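Local coordinates for mobilization protein A (Pseudomonas aeruginosa, PDB 2NS6) that nicks one strand of plasmid DNA at the origin of transfer as the relaxase of the relaxosome, preparing that strand for conjugative export through a type IV secretion apparatus, at residues E37-S43 with Y106-A112; K72-L78 with P118-I124; A101-P105 with T156-K160. One frame throughout, in Å; residues are numbered along the deposited sequence.

Interaction 1: residues E37-S43 with Y106-A112. With MN (manganese (II) ion), chain B.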
loop_
_atom_site.group_PDB
_atom_site.type_symbol
_atom_site.label_atom_id
_atom_site.label_comp_id
_atom_site.label_asym_id
_atom_site.label_seq_id
_atom_site.Cartn_x
_atom_site.Cartn_y
_atom_site.Cartn_z
ATOM N N GLU A 37 3.766 -16.875 -7.683
ATOM C CA GLU A 37 3.048 -16.570 -6.458
ATOM C C GLU A 37 2.212 -15.279 -6.589
ATOM O O GLU A 37 1.239 -15.092 -5.852
ATOM C CB GLU A 37 4.037 -16.462 -5.300
ATOM C CG GLU A 37 3.426 -16.033 -3.982
ATOM C CD GLU A 37 2.467 -17.053 -3.415
ATOM O OE1 GLU A 37 1.830 -16.760 -2.379
ATOM O OE2 GLU A 37 2.350 -18.149 -4.000
ATOM N N VAL A 38 2.573 -14.408 -7.531
ATOM C CA VAL A 38 1.848 -13.144 -7.730
ATOM C C VAL A 38 0.757 -13.211 -8.794
ATOM O O VAL A 38 1.032 -13.447 -9.968
ATOM C CB VAL A 38 2.798 -11.987 -8.112
ATOM C CG1 VAL A 38 2.007 -10.666 -8.167
ATOM C CG2 VAL A 38 3.912 -11.880 -7.105
ATOM N N LEU A 39 -0.479 -12.984 -8.362
ATOM C CA LEU A 39 -1.655 -13.026 -9.231
ATOM C C LEU A 39 -2.056 -11.643 -9.746
ATOM O O LEU A 39 -2.732 -11.526 -10.772
ATOM C CB LEU A 39 -2.829 -13.628 -8.455
ATOM C CG LEU A 39 -3.113 -15.145 -8.498
ATOM C CD1 LEU A 39 -1.847 -15.966 -8.547
ATOM C CD2 LEU A 39 -3.950 -15.502 -7.277
ATOM N N HIS A 40 -1.638 -10.604 -9.026
ATOM C CA HIS A 40 -1.962 -9.232 -9.387
ATOM C C HIS A 40 -1.121 -8.236 -8.611
ATOM O O HIS A 40 -0.778 -8.470 -7.457
ATOM C CB HIS A 40 -3.428 -8.941 -9.090
ATOM C CG HIS A 40 -3.828 -7.523 -9.363
ATOM N ND1 HIS A 40 -3.821 -6.980 -10.630
ATOM C CD2 HIS A 40 -4.264 -6.540 -8.537
ATOM C CE1 HIS A 40 -4.237 -5.727 -10.572
ATOM N NE2 HIS A 40 -4.515 -5.437 -9.313
ATOM N N ALA A 41 -0.807 -7.116 -9.252
ATOM C CA ALA A 41 -0.033 -6.061 -8.613
ATOM C C ALA A 41 -0.481 -4.722 -9.185
ATOM O O ALA A 41 -0.842 -4.639 -10.351
ATOM C CB ALA A 41 1.453 -6.270 -8.862
ATOM N N GLU A 42 -0.480 -3.688 -8.348
ATOM C CA GLU A 42 -0.855 -2.339 -8.768
ATOM C C GLU A 42 -0.410 -1.321 -7.719
ATOM O O GLU A 42 -0.298 -1.636 -6.534
ATOM C CB GLU A 42 -2.378 -2.209 -8.969
ATOM C CG GLU A 42 -3.200 -2.324 -7.682
ATOM C CD GLU A 42 -4.653 -1.862 -7.854
ATOM O OE1 GLU A 42 -4.959 -0.687 -7.546
ATOM O OE2 GLU A 42 -5.485 -2.674 -8.301
ATOM N N SER A 43 -0.142 -0.101 -8.170
ATOM C CA SER A 43 0.244 0.986 -7.276
ATOM C C SER A 43 -0.626 2.155 -7.707
ATOM O O SER A 43 -1.284 2.085 -8.744
ATOM C CB SER A 43 1.730 1.350 -7.437
ATOM O OG SER A 43 2.569 0.268 -7.072
ATOM N N TYR A 106 0.815 4.096 -2.850
ATOM C CA TYR A 106 0.749 2.734 -2.348
ATOM C C TYR A 106 1.087 1.761 -3.446
ATOM O O TYR A 106 1.069 2.109 -4.622
ATOM C CB TYR A 106 -0.661 2.415 -1.830
ATOM C CG TYR A 106 -1.683 2.178 -2.928
ATOM C CD1 TYR A 106 -1.820 0.924 -3.530
ATOM C CD2 TYR A 106 -2.478 3.218 -3.394
ATOM C CE1 TYR A 106 -2.729 0.721 -4.577
ATOM C CE2 TYR A 106 -3.384 3.028 -4.434
ATOM C CZ TYR A 106 -3.504 1.785 -5.022
ATOM O OH TYR A 106 -4.384 1.622 -6.070
ATOM N N THR A 107 1.398 0.535 -3.030
ATOM C CA THR A 107 1.692 -0.563 -3.930
ATOM C C THR A 107 1.059 -1.773 -3.258
ATOM O O THR A 107 1.215 -1.980 -2.048
ATOM C CB THR A 107 3.212 -0.805 -4.093
ATOM O OG1 THR A 107 3.810 0.303 -4.780
ATOM C CG2 THR A 107 3.468 -2.071 -4.899
ATOM N N LEU A 108 0.316 -2.557 -4.029
ATOM C CA LEU A 108 -0.318 -3.741 -3.477
ATOM C C LEU A 108 -0.101 -4.911 -4.409
ATOM O O LEU A 108 0.093 -4.749 -5.609
ATOM C CB LEU A 108 -1.820 -3.514 -3.280
ATOM C CG LEU A 108 -2.749 -3.471 -4.491
ATOM C CD1 LEU A 108 -3.183 -4.875 -4.863
ATOM C CD2 LEU A 108 -3.980 -2.631 -4.162
ATOM N N ALA A 109 -0.136 -6.104 -3.846
ATOM C CA ALA A 109 0.041 -7.289 -4.650
ATOM C C ALA A 109 -0.866 -8.359 -4.062
ATOM O O ALA A 109 -1.084 -8.405 -2.845
ATOM C CB ALA A 109 1.508 -7.726 -4.600
ATOM N N ILE A 110 -1.420 -9.193 -4.927
ATOM C CA ILE A 110 -2.283 -10.297 -4.496
ATOM C C ILE A 110 -1.449 -11.565 -4.659
ATOM O O ILE A 110 -0.821 -11.763 -5.697
ATOM C CB ILE A 110 -3.563 -10.411 -5.385
ATOM C CG1 ILE A 110 -4.546 -9.284 -5.041
ATOM C CG2 ILE A 110 -4.218 -11.788 -5.180
ATOM C CD1 ILE A 110 -5.770 -9.203 -5.964
ATOM N N HIS A 111 -1.439 -12.414 -3.635
ATOM C CA HIS A 111 -0.673 -13.656 -3.668
ATOM C C HIS A 111 -1.532 -14.921 -3.643
ATOM O O HIS A 111 -2.622 -14.938 -3.065
ATOM C CB HIS A 111 0.300 -13.703 -2.485
ATOM C CG HIS A 111 1.509 -12.840 -2.660
ATOM N ND1 HIS A 111 2.469 -12.695 -1.683
ATOM C CD2 HIS A 111 1.925 -12.088 -3.711
ATOM C CE1 HIS A 111 3.425 -11.894 -2.122
ATOM N NE2 HIS A 111 3.118 -11.514 -3.352
ATOM N N ALA A 112 -1.027 -15.984 -4.260
ATOM C CA ALA A 112 -1.734 -17.257 -4.286
ATOM C C ALA A 112 -1.201 -18.165 -3.183
ATOM O O ALA A 112 -0.503 -19.139 -3.466
ATOM C CB ALA A 112 -1.546 -17.938 -5.640
HETATM MN MN MN B . 2.359 -13.465 0.553
HETATM O O HOH W 1 2.733 -15.696 -0.157
#
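Glu37 lies across the ring of His111, a manganese ligand, and also reaches the metal's water. Its CG sits over one face of the imidazole, 4.1 Å from the ring centroid, in a CH-pi contact; with CG anti to the backbone N (chi1 175°) and the chain then bent at chi2, OE1 accepts a hydrogen bond from a water that is itself a manganese ligand. His111 binds the ion through ND1, while NE2 on the far side of the ring donates to the backbone of Ile25, which fixes the ring's rotation. Between these strands a beta bulge at Leu39 shifts the antiparallel register by one residue, so that Leu39 N and His40 O both pair with Ile110. The Leu39 side chain turns toward Ala112, CD1 lying 3.5 Å from Ala112 CB.

Beyond the bulge the strands pair regularly. On the face carrying His40, Glu42 and Leu108, the carboxylate of Glu42 joins two rings: His40 NE2 donates to OE2 in a nearly straight bond (178°) lying in the imidazole plane, and Tyr106 OH donates to OE1 over 2.8 Å. Both oxygens use their anti lone pairs, and Ser92 also bonds OE2. Glu42 CG presses on Leu108 CG at 3.4 Å. On the other face Ser43 OG and Thr107 OG1 share a short hydrogen bond of 2.6 Å, and Trp57 holds the threonine hydroxyl as well. With its carboxylate in the second shell, Glu37 would probably orient and polarise the metal-bound water.

Interaction 2: residues K72-L78 with P118-I124. With MN (manganese (II) ion), chain B.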
loop_
_atom_site.group_PDB
_atom_site.type_symbol
_atom_site.label_atom_id
_atom_site.label_comp_id
_atom_site.label_asym_id
_atom_site.label_seq_id
_atom_site.Cartn_x
_atom_site.Cartn_y
_atom_site.Cartn_z
ATOM N N LYS A 72 3.468 1.739 5.829
ATOM C CA LYS A 72 2.595 0.978 6.710
ATOM C C LYS A 72 2.155 -0.223 5.876
ATOM O O LYS A 72 1.445 -0.075 4.874
ATOM C CB LYS A 72 1.377 1.821 7.093
ATOM C CG LYS A 72 0.385 1.152 8.050
ATOM C CD LYS A 72 0.973 0.974 9.437
ATOM C CE LYS A 72 -0.056 0.453 10.429
ATOM N NZ LYS A 72 -1.073 1.492 10.778
ATOM N N GLU A 73 2.591 -1.406 6.284
ATOM C CA GLU A 73 2.258 -2.636 5.578
ATOM C C GLU A 73 0.997 -3.267 6.140
ATOM O O GLU A 73 0.893 -3.511 7.342
ATOM C CB GLU A 73 3.415 -3.625 5.695
ATOM C CG GLU A 73 3.107 -5.024 5.177
ATOM C CD GLU A 73 4.350 -5.886 5.111
ATOM O OE1 GLU A 73 5.056 -5.985 6.137
ATOM O OE2 GLU A 73 4.619 -6.460 4.031
ATOM N N VAL A 74 0.039 -3.533 5.268
ATOM C CA VAL A 74 -1.210 -4.145 5.685
ATOM C C VAL A 74 -1.361 -5.482 4.962
ATOM O O VAL A 74 -1.021 -5.593 3.781
ATOM C CB VAL A 74 -2.417 -3.245 5.343
ATOM C CG1 VAL A 74 -3.698 -3.874 5.866
ATOM C CG2 VAL A 74 -2.228 -1.860 5.948
ATOM N N GLU A 75 -1.851 -6.492 5.677
ATOM C CA GLU A 75 -2.053 -7.820 5.091
ATOM C C GLU A 75 -3.442 -8.344 5.414
ATOM O O GLU A 75 -3.870 -8.328 6.571
ATOM C CB GLU A 75 -1.017 -8.821 5.609
ATOM C CG GLU A 75 -0.972 -10.100 4.773
ATOM C CD GLU A 75 0.095 -11.080 5.231
ATOM O OE1 GLU A 75 1.198 -10.634 5.610
ATOM O OE2 GLU A 75 -0.168 -12.300 5.192
ATOM N N PHE A 76 -4.147 -8.815 4.392
ATOM C CA PHE A 76 -5.490 -9.340 4.600
ATOM C C PHE A 76 -5.812 -10.518 3.687
ATOM O O PHE A 76 -5.421 -10.542 2.523
ATOM C CB PHE A 76 -6.531 -8.225 4.419
ATOM C CG PHE A 76 -6.310 -7.356 3.209
ATOM C CD1 PHE A 76 -5.318 -6.378 3.203
ATOM C CD2 PHE A 76 -7.084 -7.524 2.068
ATOM C CE1 PHE A 76 -5.110 -5.579 2.083
ATOM C CE2 PHE A 76 -6.884 -6.727 0.941
ATOM C CZ PHE A 76 -5.891 -5.758 0.947
ATOM N N ALA A 77 -6.515 -11.506 4.231
ATOM C CA ALA A 77 -6.894 -12.685 3.466
ATOM C C ALA A 77 -8.030 -12.328 2.514
ATOM O O ALA A 77 -8.850 -11.458 2.817
ATOM C CB ALA A 77 -7.335 -13.808 4.417
ATOM N N LEU A 78 -8.073 -13.001 1.368
ATOM C CA LEU A 78 -9.111 -12.772 0.356
ATOM C C LEU A 78 -10.095 -13.952 0.311
ATOM O O LEU A 78 -9.697 -15.102 0.472
ATOM C CB LEU A 78 -8.464 -12.594 -1.023
ATOM C CG LEU A 78 -7.606 -11.340 -1.242
ATOM C CD1 LEU A 78 -6.831 -11.466 -2.538
ATOM C CD2 LEU A 78 -8.505 -10.098 -1.267
ATOM N N PRO A 118 -5.595 -17.265 -0.635
ATOM C CA PRO A 118 -5.239 -16.065 -1.399
ATOM C C PRO A 118 -5.193 -14.887 -0.434
ATOM O O PRO A 118 -6.075 -14.743 0.411
ATOM C CB PRO A 118 -6.389 -15.934 -2.395
ATOM C CG PRO A 118 -6.832 -17.345 -2.593
ATOM C CD PRO A 118 -6.811 -17.888 -1.183
ATOM N N HIS A 119 -4.166 -14.052 -0.542
ATOM C CA HIS A 119 -4.046 -12.896 0.343
ATOM C C HIS A 119 -3.452 -11.683 -0.369
ATOM O O HIS A 119 -2.880 -11.797 -1.459
ATOM C CB HIS A 119 -3.204 -13.249 1.579
ATOM C CG HIS A 119 -1.863 -13.826 1.253
ATOM N ND1 HIS A 119 -1.703 -15.116 0.798
ATOM C CD2 HIS A 119 -0.622 -13.282 1.293
ATOM C CE1 HIS A 119 -0.421 -15.343 0.570
ATOM N NE2 HIS A 119 0.256 -14.246 0.863
ATOM N N CYS A 120 -3.582 -10.521 0.262
ATOM C CA CYS A 120 -3.091 -9.279 -0.318
ATOM C C CYS A 120 -2.099 -8.524 0.565
ATOM O O CYS A 120 -2.340 -8.334 1.755
ATOM C CB CYS A 120 -4.281 -8.370 -0.635
ATOM S SG CYS A 120 -3.820 -6.774 -1.342
ATOM N N HIS A 121 -0.976 -8.106 -0.013
ATOM C CA HIS A 121 0.022 -7.334 0.728
ATOM C C HIS A 121 -0.138 -5.905 0.215
ATOM O O HIS A 121 -0.174 -5.681 -0.988
ATOM C CB HIS A 121 1.441 -7.832 0.434
ATOM C CG HIS A 121 1.752 -9.169 1.029
ATOM N ND1 HIS A 121 2.292 -9.317 2.288
ATOM C CD2 HIS A 121 1.596 -10.422 0.537
ATOM C CE1 HIS A 121 2.457 -10.604 2.545
ATOM N NE2 HIS A 121 2.042 -11.294 1.499
ATOM N N LEU A 122 -0.244 -4.943 1.121
ATOM C CA LEU A 122 -0.425 -3.562 0.698
ATOM C C LEU A 122 0.444 -2.619 1.513
ATOM O O LEU A 122 0.321 -2.548 2.735
ATOM C CB LEU A 122 -1.912 -3.187 0.818
ATOM C CG LEU A 122 -2.498 -1.810 0.476
ATOM C CD1 LEU A 122 -2.646 -1.036 1.749
ATOM C CD2 LEU A 122 -1.674 -1.063 -0.550
ATOM N N MET A 123 1.351 -1.921 0.842
ATOM C CA MET A 123 2.199 -0.977 1.547
ATOM C C MET A 123 1.749 0.429 1.213
ATOM O O MET A 123 1.550 0.784 0.048
ATOM C CB MET A 123 3.685 -1.208 1.224
ATOM C CG MET A 123 4.012 -1.552 -0.204
ATOM S SD MET A 123 5.669 -2.353 -0.406
ATOM C CE MET A 123 6.804 -0.968 -0.046
ATOM N N ILE A 124 1.555 1.210 2.268
ATOM C CA ILE A 124 1.084 2.583 2.164
ATOM C C ILE A 124 2.100 3.579 2.668
ATOM O O ILE A 124 2.601 3.459 3.788
ATOM C CB ILE A 124 -0.179 2.777 3.000
ATOM C CG1 ILE A 124 -1.171 1.657 2.695
ATOM C CG2 ILE A 124 -0.781 4.144 2.726
ATOM C CD1 ILE A 124 -2.454 1.775 3.477
HETATM MN MN MN B . 2.359 -13.465 0.553
HETATM O O HOH W 1 2.733 -15.696 -0.157
#
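The Phe76 ring has Cys120 over one face and Leu122 CB at its edge. Cys120 CB stands 3.7 Å from the ring centroid, a CH-pi contact, whereas SG approaches obliquely at 4.1 Å from the same centroid in a sulfur-aromatic contact. With chi1 at 45°, CG of Phe76 lies between the backbone N and the carbonyl carbon, which brings the ring across to the cysteine; Phe94, edge-to-face, and Trp172 also meet this ring. On the opposite side of the sheet the imidazole of His121 has Glu75 CG over one face, the two side chains running alongside each other with carboxylate and ring planes 47° apart. Glu75 OE1 comes to 3.3 Å from His121 CE1, a contact without a hydrogen bond, and His121 ND1 is buried with no polar partner. At the edge of the His119 ring, in its plane, lie His121 NE2 and the manganese-bound water.

Both are interior strands of the relaxase's five-stranded antiparallel sheet, 117-124 the middle one, and their alternation separates two environments. Phe76, Val74, Leu122 and Ile124 point to the hydrophobic side, where Val74 CB meets Leu122 CD1. His119 and His121 point to the other and bind manganese through NE2, at 2.3 Å from His119 and 2.4 Å from His121; His111 supplies the third imidazole. Asn117 holds His119 ND1 through its backbone oxygen. Glu73 runs beside His121 but forms its salt bridge with Lys21 of helix 18-26, which also carries Tyr24, the probable nucleophile toward DNA. Seven backbone hydrogen bonds join the strands, the last from Leu78 N to Pro118 O at 2.8 Å.

Interaction 3: residues A101-P105 with T156-K160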
loop_
_atom_site.group_PDB
_atom_site.type_symbol
_atom_site.label_atom_id
_atom_site.label_comp_id
_atom_site.label_asym_id
_atom_site.label_seq_id
_atom_site.Cartn_x
_atom_site.Cartn_y
_atom_site.Cartn_z
ATOM N N ALA A 101 -8.610 9.267 -0.022
ATOM C CA ALA A 101 -8.932 10.602 0.454
ATOM C C ALA A 101 -7.725 11.528 0.318
ATOM O O ALA A 101 -7.797 12.570 -0.325
ATOM C CB ALA A 101 -9.365 10.529 1.909
ATOM N N GLU A 102 -6.608 11.118 0.913
ATOM C CA GLU A 102 -5.382 11.912 0.910
ATOM C C GLU A 102 -4.361 11.535 -0.155
ATOM O O GLU A 102 -3.220 12.002 -0.112
ATOM C CB GLU A 102 -4.714 11.816 2.285
ATOM C CG GLU A 102 -5.622 12.230 3.430
ATOM C CD GLU A 102 -4.901 12.292 4.752
ATOM O OE1 GLU A 102 -4.648 11.232 5.358
ATOM O OE2 GLU A 102 -4.571 13.409 5.183
ATOM N N ARG A 103 -4.774 10.702 -1.106
ATOM C CA ARG A 103 -3.903 10.226 -2.179
ATOM C C ARG A 103 -2.525 9.815 -1.695
ATOM O O ARG A 103 -1.501 10.374 -2.103
ATOM C CB ARG A 103 -3.786 11.266 -3.282
ATOM C CG ARG A 103 -5.064 11.390 -4.053
ATOM C CD ARG A 103 -4.886 12.227 -5.280
ATOM N NE ARG A 103 -6.094 12.234 -6.092
ATOM C CZ ARG A 103 -6.529 13.301 -6.743
ATOM N NH1 ARG A 103 -5.847 14.441 -6.664
ATOM N NH2 ARG A 103 -7.639 13.229 -7.465
ATOM N N LEU A 104 -2.519 8.819 -0.816
ATOM C CA LEU A 104 -1.292 8.272 -0.259
ATOM C C LEU A 104 -0.729 7.278 -1.271
ATOM O O LEU A 104 -1.430 6.357 -1.703
ATOM C CB LEU A 104 -1.594 7.550 1.061
ATOM C CG LEU A 104 -2.358 8.348 2.124
ATOM C CD1 LEU A 104 -2.713 7.447 3.299
ATOM C CD2 LEU A 104 -1.524 9.520 2.585
ATOM N N PRO A 105 0.535 7.458 -1.681
ATOM C CA PRO A 105 1.088 6.505 -2.647
ATOM C C PRO A 105 1.036 5.114 -2.025
ATOM O O PRO A 105 1.181 4.966 -0.811
ATOM C CB PRO A 105 2.521 6.997 -2.841
ATOM C CG PRO A 105 2.391 8.501 -2.620
ATOM C CD PRO A 105 1.482 8.559 -1.415
ATOM N N THR A 156 0.881 12.271 6.892
ATOM C CA THR A 156 -0.468 12.115 7.412
ATOM C C THR A 156 -0.427 11.358 8.726
ATOM O O THR A 156 0.430 10.497 8.930
ATOM C CB THR A 156 -1.397 11.371 6.446
ATOM O OG1 THR A 156 -2.701 11.279 7.036
ATOM C CG2 THR A 156 -0.884 9.972 6.156
ATOM N N GLU A 157 -1.352 11.685 9.620
ATOM C CA GLU A 157 -1.418 11.026 10.914
ATOM C C GLU A 157 -2.590 10.049 10.958
ATOM O O GLU A 157 -2.797 9.374 11.962
ATOM C CB GLU A 157 -1.610 12.059 12.028
ATOM C CG GLU A 157 -0.648 13.244 11.986
ATOM C CD GLU A 157 0.796 12.826 12.038
ATOM O OE1 GLU A 157 1.172 12.091 12.973
ATOM O OE2 GLU A 157 1.565 13.238 11.142
ATOM N N ALA A 158 -3.342 9.970 9.866
ATOM C CA ALA A 158 -4.520 9.109 9.797
ATOM C C ALA A 158 -4.323 7.628 10.110
ATOM O O ALA A 158 -5.271 6.948 10.509
ATOM C CB ALA A 158 -5.184 9.260 8.424
ATOM N N LEU A 159 -3.112 7.117 9.924
ATOM C CA LEU A 159 -2.846 5.704 10.192
ATOM C C LEU A 159 -2.266 5.407 11.579
ATOM O O LEU A 159 -1.960 4.254 11.877
ATOM C CB LEU A 159 -1.897 5.146 9.131
ATOM C CG LEU A 159 -2.451 4.766 7.750
ATOM C CD1 LEU A 159 -3.463 5.781 7.254
ATOM C CD2 LEU A 159 -1.289 4.622 6.795
ATOM N N LYS A 160 -2.123 6.429 12.421
ATOM C CA LYS A 160 -1.553 6.242 13.756
ATOM C C LYS A 160 -2.546 5.998 14.906
ATOM O O LYS A 160 -2.203 5.344 15.881
ATOM C CB LYS A 160 -0.654 7.438 14.128
ATOM C CG LYS A 160 0.627 7.594 13.285
ATOM C CD LYS A 160 1.488 8.769 13.765
ATOM C CE LYS A 160 2.671 9.030 12.832
ATOM N NZ LYS A 160 3.479 10.252 13.202
#
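The hydroxyl of an ST turn at Thr156 donates to the carboxylate of Glu102, joining two loops: residues 101-105, which follow helix 84-99, and residues 156-160, ahead of helix 164-181. Thr156 OG1 has two roles: it accepts from Ala158 N at 3.2 Å, closing the turn, and donates to Glu102 OE1 at 2.6 Å. With OG1 held anti to the backbone N (chi1 -179°), the hydroxyl faces the glutamate while CG2 is left to pack against Leu104. The carboxylate is met on its syn side, the hydroxyl 20° out of the carboxylate plane. Gripped by these two bonds, Thr156 OG1 has the rotation of its hydroxyl fixed. Ala158 CB adds a contact with the same Glu102 OE1, 3.7 Å away.

Beside this polar link the contact turns apolar. Leu104 CD2 meets Thr156 CG2 at 3.7 Å, the side chains crossing at about a right angle, and its other methyl, CD1, lies 4.4 Å from Leu159 CD1. Residues 157-160 form a type I turn whose Lys160 N bonds to Glu157 O; Lys160 NZ makes a salt bridge to Glu157 OE1 across it. Leu104 and Leu159 both rest on Ile124 at the end of strand 117-124, and the backbone of Thr156 pairs with that of Glu126, which places the loop before helix 164-181 against the residues just after strand 117-124 and just before strand 106-113.

How the interactions relate
Interactions 1 and 2 pair strands of one antiparallel sheet and meet through neighbouring strands 106-113 and 117-124, with backbone bonds from His111 N to His119 O and from His121 N to Ala109 O. Together they bring three histidines to a single manganese and share its water. Interaction 2, in the middle of the sheet, is the more buried; interaction 1 includes outermost strand 38-44 and carries more polar side-chain bonding. Interaction 3, about 16 Å from interaction 2 and 20 Å from interaction 1, centre to centre, joins loops through one hydroxyl-carboxylate bond and a few leucine contacts, without strand pairing or metal. It touches interaction 2 at Ile124 and adjoins interaction 1 in sequence at Pro105.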